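Local coordinates for imelysin (Bacteroides ovatus ATCC 8483, PDB 3OYV), which belongs to the imelysin-like proteins, a family implicated in bacterial iron uptake, and is probably a metal-binding outer-membrane protein, at residues D273-A278 / L350-G355; Y253-V258 / E269-A274. All coordinates share one frame; numbering follows the deposited sequence.

Both contacts rest on helix 265-283. Along the chain, helix 223-261 arrives first; at its C-terminal end, residues 253-258 pair with 269-274 on the following helix, so contact 2 closes a short hairpin of ten intervening residues. Contact 1 starts where that pairing ends, the two sharing Asp273 and Ala274, and closes a much longer loop of 71 residues, ending at the C terminus of helix 343-351 and strand 352-353. The loops thus follow one another, overlapping only on the shared helix. With centres 9 Å apart, the contacts meet directly: Tyr352 OH lies 3.1 Å from Cys272 O, a probable hydrogen bond, and Leu351 CD2 packs 3.7 Å from Ala271 CB.

Contact 1: residues D273-A278 / L350-G355; sequences DAWITA and LLYKNG
Tyr352, at the junction of helix 343-351 and strand 352-353, reaches its ring to Trp275 and its hydroxyl to Ile276 on helix 265-283. CG leaves CB anti to the carbonyl carbon (chi1 -71°), a setting that carries the ring toward the helix. Further out, CE2 and OH both lie 3.8 Å from Trp275 CE3, and CE2 is also 4.1 Å from Trp275 CD2. The pair is offset edge-to-face, the tyrosine edge turned toward the tryptophan face: the six-membered ring of Trp275 and the ring of Tyr352 have centroids 5.6 Å apart and planes at 70°. At the tip, OH packs 3.4 Å from Ile276 CG1, the two side chains crossing at about a right angle, while it probably hydrogen-bonds Cys272 O. Leu351 adds CD1, which packs 4.1 Å from Trp275 CB. The indole is fixed by NE1, hydrogen-bonded to Phe344 O, and its ring also meets His120. A leucine in place of Tyr352 would probably leave the indole without its edge-on partner, open a gap beside Ile276 and deprive Cys272 O of its hydroxyl partner. This buried aromatic cluster ties the small antiparallel hairpin 352-353/356-357 to helix 265-283 of the imelysin fold.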
loop_
_atom_site.group_PDB
_atom_site.type_symbol
_atom_site.label_atom_id
_atom_site.label_comp_id
_atom_site.label_asym_id
_atom_site.label_seq_id
_atom_site.Cartn_x
_atom_site.Cartn_y
_atom_site.Cartn_z
ATOM N N ASP A 273 -9.147 5.535 -13.202
ATOM C CA ASP A 273 -7.757 5.757 -13.618
ATOM C C ASP A 273 -6.954 6.443 -12.508
ATOM O O ASP A 273 -5.830 6.072 -12.245
ATOM C CB ASP A 273 -7.678 6.662 -14.875
ATOM C CG ASP A 273 -8.258 6.041 -16.145
ATOM O OD1 ASP A 273 -8.397 4.823 -16.223
ATOM O OD2 ASP A 273 -8.541 6.815 -17.096
ATOM N N ALA A 274 -7.551 7.468 -11.906
ATOM C CA ALA A 274 -6.902 8.177 -10.838
ATOM C C ALA A 274 -6.665 7.307 -9.610
ATOM O O ALA A 274 -5.652 7.481 -8.922
ATOM C CB ALA A 274 -7.688 9.460 -10.471
ATOM N N TRP A 275 -7.580 6.379 -9.350
ATOM C CA TRP A 275 -7.425 5.448 -8.220
ATOM C C TRP A 275 -6.208 4.545 -8.448
ATOM O O TRP A 275 -5.354 4.414 -7.566
ATOM C CB TRP A 275 -8.731 4.660 -8.008
ATOM C CG TRP A 275 -8.703 3.797 -6.783
ATOM C CD1 TRP A 275 -9.035 4.176 -5.520
ATOM C CD2 TRP A 275 -8.253 2.421 -6.679
ATOM N NE1 TRP A 275 -8.874 3.118 -4.645
ATOM C CE2 TRP A 275 -8.378 2.042 -5.336
ATOM C CE3 TRP A 275 -7.847 1.456 -7.613
ATOM C CZ2 TRP A 275 -8.080 0.753 -4.891
ATOM C CZ3 TRP A 275 -7.510 0.203 -7.152
ATOM C CH2 TRP A 275 -7.641 -0.143 -5.826
ATOM N N ILE A 276 -6.106 3.938 -9.632
ATOM C CA ILE A 276 -4.943 3.102 -9.921
ATOM C C ILE A 276 -3.654 3.913 -9.794
ATOM O O ILE A 276 -2.650 3.441 -9.250
ATOM C CB ILE A 276 -5.039 2.509 -11.303
ATOM C CG1 ILE A 276 -6.214 1.518 -11.363
ATOM C CG2 ILE A 276 -3.722 1.823 -11.700
ATOM C CD1 ILE A 276 -6.002 0.157 -10.651
ATOM N N THR A 277 -3.673 5.113 -10.343
ATOM C CA THR A 277 -2.486 5.982 -10.348
ATOM C C THR A 277 -2.041 6.267 -8.925
ATOM O O THR A 277 -0.838 6.197 -8.608
ATOM C CB THR A 277 -2.771 7.265 -11.147
ATOM O OG1 THR A 277 -3.008 6.883 -12.504
ATOM C CG2 THR A 277 -1.634 8.286 -11.030
ATOM N N ALA A 278 -2.989 6.604 -8.056
ATOM C CA ALA A 278 -2.687 6.917 -6.656
ATOM C C ALA A 278 -2.264 5.649 -5.872
ATOM O O ALA A 278 -1.435 5.711 -4.982
ATOM C CB ALA A 278 -3.886 7.637 -5.962
ATOM N N LEU A 350 -16.695 2.146 -4.244
ATOM C CA LEU A 350 -17.548 3.204 -4.796
ATOM C C LEU A 350 -17.317 3.474 -6.270
ATOM O O LEU A 350 -18.189 4.044 -6.932
ATOM C CB LEU A 350 -17.382 4.481 -3.954
ATOM C CG LEU A 350 -17.873 4.423 -2.489
ATOM C CD1 LEU A 350 -17.389 5.662 -1.698
ATOM C CD2 LEU A 350 -19.409 4.223 -2.401
ATOM N N LEU A 351 -16.160 3.037 -6.794
ATOM C CA LEU A 351 -15.769 3.298 -8.166
ATOM C C LEU A 351 -15.868 2.100 -9.114
ATOM O O LEU A 351 -15.987 2.288 -10.321
ATOM C CB LEU A 351 -14.340 3.862 -8.226
ATOM C CG LEU A 351 -14.148 5.255 -7.659
ATOM C CD1 LEU A 351 -12.657 5.616 -7.681
ATOM C CD2 LEU A 351 -14.993 6.286 -8.444
ATOM N N TYR A 352 -15.737 0.889 -8.566
ATOM C CA TYR A 352 -15.634 -0.333 -9.336
ATOM C C TYR A 352 -16.686 -1.362 -8.956
ATOM O O TYR A 352 -17.128 -1.403 -7.797
ATOM C CB TYR A 352 -14.294 -0.989 -9.070
ATOM C CG TYR A 352 -13.074 -0.313 -9.629
ATOM C CD1 TYR A 352 -12.603 -0.621 -10.887
ATOM C CD2 TYR A 352 -12.333 0.578 -8.845
ATOM C CE1 TYR A 352 -11.425 -0.052 -11.360
ATOM C CE2 TYR A 352 -11.185 1.168 -9.322
ATOM C CZ TYR A 352 -10.719 0.831 -10.569
ATOM O OH TYR A 352 -9.546 1.406 -10.991
ATOM N N LYS A 353 -17.020 -2.205 -9.923
ATOM C CA LYS A 353 -17.772 -3.394 -9.618
ATOM C C LYS A 353 -17.283 -4.528 -10.508
ATOM O O LYS A 353 -17.255 -4.403 -11.734
ATOM C CB LYS A 353 -19.248 -3.106 -9.812
ATOM C CG LYS A 353 -20.115 -4.305 -9.417
ATOM C CD LYS A 353 -21.573 -4.011 -9.496
ATOM C CE LYS A 353 -22.389 -5.135 -8.906
ATOM N NZ LYS A 353 -23.842 -4.919 -9.165
ATOM N N ASN A 354 -16.886 -5.635 -9.884
ATOM C CA ASN A 354 -16.558 -6.878 -10.632
ATOM C C ASN A 354 -15.480 -6.659 -11.702
ATOM O O ASN A 354 -15.544 -7.159 -12.838
ATOM C CB ASN A 354 -17.828 -7.527 -11.257
ATOM C CG ASN A 354 -18.887 -7.916 -10.216
ATOM O OD1 ASN A 354 -18.586 -8.175 -9.037
ATOM N ND2 ASN A 354 -20.154 -7.933 -10.653
ATOM N N GLY A 355 -14.475 -5.880 -11.324
ATOM C CA GLY A 355 -13.291 -5.648 -12.126
ATOM C C GLY A 355 -13.360 -4.521 -13.139
ATOM O O GLY A 355 -12.397 -4.292 -13.865
#

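Contact 2: residues Y253-V258 / E269-A274; sequences YNAVIV and ETACDA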
loop_
_atom_site.group_PDB
_atom_site.type_symbol
_atom_site.label_atom_id
_atom_site.label_comp_id
_atom_site.label_asym_id
_atom_site.label_seq_id
_atom_site.Cartn_x
_atom_site.Cartn_y
_atom_site.Cartn_z
ATOM N N TYR A 253 -8.646 13.207 -5.607
ATOM C CA TYR A 253 -9.685 14.065 -5.018
ATOM C C TYR A 253 -10.354 14.883 -6.149
ATOM O O TYR A 253 -11.570 14.943 -6.222
ATOM C CB TYR A 253 -9.101 14.948 -3.939
ATOM C CG TYR A 253 -10.117 15.856 -3.313
ATOM C CD1 TYR A 253 -11.070 15.377 -2.425
ATOM C CD2 TYR A 253 -10.184 17.179 -3.687
ATOM C CE1 TYR A 253 -12.017 16.236 -1.847
ATOM C CE2 TYR A 253 -11.106 18.037 -3.122
ATOM C CZ TYR A 253 -12.027 17.556 -2.199
ATOM O OH TYR A 253 -12.952 18.407 -1.666
ATOM N N ASN A 254 -9.566 15.507 -7.029
ATOM C CA ASN A 254 -10.146 16.296 -8.101
ATOM C C ASN A 254 -11.005 15.451 -9.032
ATOM O O ASN A 254 -12.081 15.860 -9.435
ATOM C CB ASN A 254 -9.053 17.019 -8.932
ATOM C CG ASN A 254 -8.299 18.024 -8.174
ATOM O OD1 ASN A 254 -7.098 17.846 -7.910
ATOM N ND2 ASN A 254 -8.974 19.098 -7.809
ATOM N N ALA A 255 -10.526 14.244 -9.345
ATOM C CA ALA A 255 -11.263 13.357 -10.211
ATOM C C ALA A 255 -12.610 12.960 -9.593
ATOM O O ALA A 255 -13.634 12.829 -10.307
ATOM C CB ALA A 255 -10.455 12.118 -10.584
ATOM N N VAL A 256 -12.616 12.729 -8.279
ATOM C CA VAL A 256 -13.844 12.412 -7.577
ATOM C C VAL A 256 -14.811 13.603 -7.563
ATOM O O VAL A 256 -15.995 13.415 -7.752
ATOM C CB VAL A 256 -13.507 11.887 -6.159
ATOM C CG1 VAL A 256 -14.751 11.902 -5.244
ATOM C CG2 VAL A 256 -12.898 10.471 -6.229
ATOM N N ILE A 257 -14.294 14.813 -7.357
ATOM C CA ILE A 257 -15.159 16.018 -7.380
ATOM C C ILE A 257 -15.803 16.160 -8.792
ATOM O O ILE A 257 -17.003 16.425 -8.907
ATOM C CB ILE A 257 -14.375 17.308 -6.951
ATOM C CG1 ILE A 257 -13.916 17.246 -5.483
ATOM C CG2 ILE A 257 -15.231 18.572 -7.212
ATOM C CD1 ILE A 257 -15.024 17.165 -4.480
ATOM N N VAL A 258 -15.036 15.940 -9.860
ATOM C CA VAL A 258 -15.595 16.092 -11.215
ATOM C C VAL A 258 -16.676 15.044 -11.465
ATOM O O VAL A 258 -17.727 15.362 -12.029
ATOM C CB VAL A 258 -14.500 16.067 -12.306
ATOM C CG1 VAL A 258 -15.105 16.088 -13.727
ATOM C CG2 VAL A 258 -13.561 17.247 -12.101
ATOM N N GLU A 269 -14.778 6.174 -15.228
ATOM C CA GLU A 269 -13.513 5.670 -15.789
ATOM C C GLU A 269 -12.324 6.555 -15.403
ATOM O O GLU A 269 -11.269 6.062 -15.035
ATOM C CB GLU A 269 -13.582 5.550 -17.315
ATOM C CG GLU A 269 -14.525 4.417 -17.761
ATOM C CD GLU A 269 -14.964 4.465 -19.227
ATOM O OE1 GLU A 269 -14.462 5.314 -19.992
ATOM O OE2 GLU A 269 -15.836 3.636 -19.605
ATOM N N THR A 270 -12.508 7.861 -15.500
ATOM C CA THR A 270 -11.471 8.813 -15.141
ATOM C C THR A 270 -11.081 8.721 -13.659
ATOM O O THR A 270 -9.903 8.773 -13.323
ATOM C CB THR A 270 -11.938 10.228 -15.538
ATOM O OG1 THR A 270 -12.122 10.246 -16.964
ATOM C CG2 THR A 270 -10.912 11.293 -15.128
ATOM N N ALA A 271 -12.071 8.601 -12.774
ATOM C CA ALA A 271 -11.809 8.450 -11.354
ATOM C C ALA A 271 -11.134 7.098 -11.059
ATOM O O ALA A 271 -10.197 7.057 -10.263
ATOM C CB ALA A 271 -13.070 8.627 -10.523
ATOM N N CYS A 272 -11.528 6.048 -11.765
ATOM C CA CYS A 272 -10.848 4.769 -11.618
ATOM C C CYS A 272 -9.390 4.871 -12.066
ATOM O O CYS A 272 -8.479 4.333 -11.416
ATOM C CB CYS A 272 -11.562 3.713 -12.448
ATOM S SG CYS A 272 -13.193 3.210 -11.805
ATOM N N ASP A 273 -9.147 5.535 -13.202
ATOM C CA ASP A 273 -7.757 5.757 -13.618
ATOM C C ASP A 273 -6.954 6.443 -12.508
ATOM O O ASP A 273 -5.830 6.072 -12.245
ATOM C CB ASP A 273 -7.678 6.662 -14.875
ATOM C CG ASP A 273 -8.258 6.041 -16.145
ATOM O OD1 ASP A 273 -8.397 4.823 -16.223
ATOM O OD2 ASP A 273 -8.541 6.815 -17.096
ATOM N N ALA A 274 -7.551 7.468 -11.906
ATOM C CA ALA A 274 -6.902 8.177 -10.838
ATOM C C ALA A 274 -6.665 7.307 -9.610
ATOM O O ALA A 274 -5.652 7.481 -8.922
ATOM C CB ALA A 274 -7.688 9.460 -10.471
#
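Ala255 faces helix 265-283 and makes the close contacts of this pairing with its single methyl group, chiefly against Ala271 and Ala274. Residues 253-258 and 269-274 run nearly antiparallel, with 166° between their axes and a closest approach of 8.7 Å, and the nearest backbones are those of Ala255 and Ala271, whose CA atoms are 5.1 Å apart. Walking along the first segment, Tyr253 comes first and points the other way. Its ring packs one face against Ile257 CG1, offset toward the rim, and touches Arg29 and Lys36 of helix 21-47, while its OH is hydrogen-bonded to Asp331 OD1. Ala255, two residues on, lays CB between Ala271 and Ala274: it is 3.8 Å from Ala274 CB, methyl against methyl, and 4.0 Å from Ala271 CA, whose own CB is 4.4 Å from the Ala255 CB. The same methyl comes within 4.4 Å of Thr270 O, so it lies over one turn of the partner helix and touches backbone as well as side chains. The small residues on both surfaces are consistent with the close approach of the helices. Thr270, at the border of the patch, turns its hydroxyl back to Ser266 O on its own helix. Val256 lies beside the interface and packs on Met28 of helix 21-47, where Ile257 also finds Arg29. Helix 223-261 is thereby held on another side by helix 21-47. Across the interface, Ala271 continues onto Leu259 and Ala274 onto Leu252, both of helix 223-261, and Cys272, pointing away from that helix, packs on Leu351 of helix 343-351 and on Pro357 of strand 356-357.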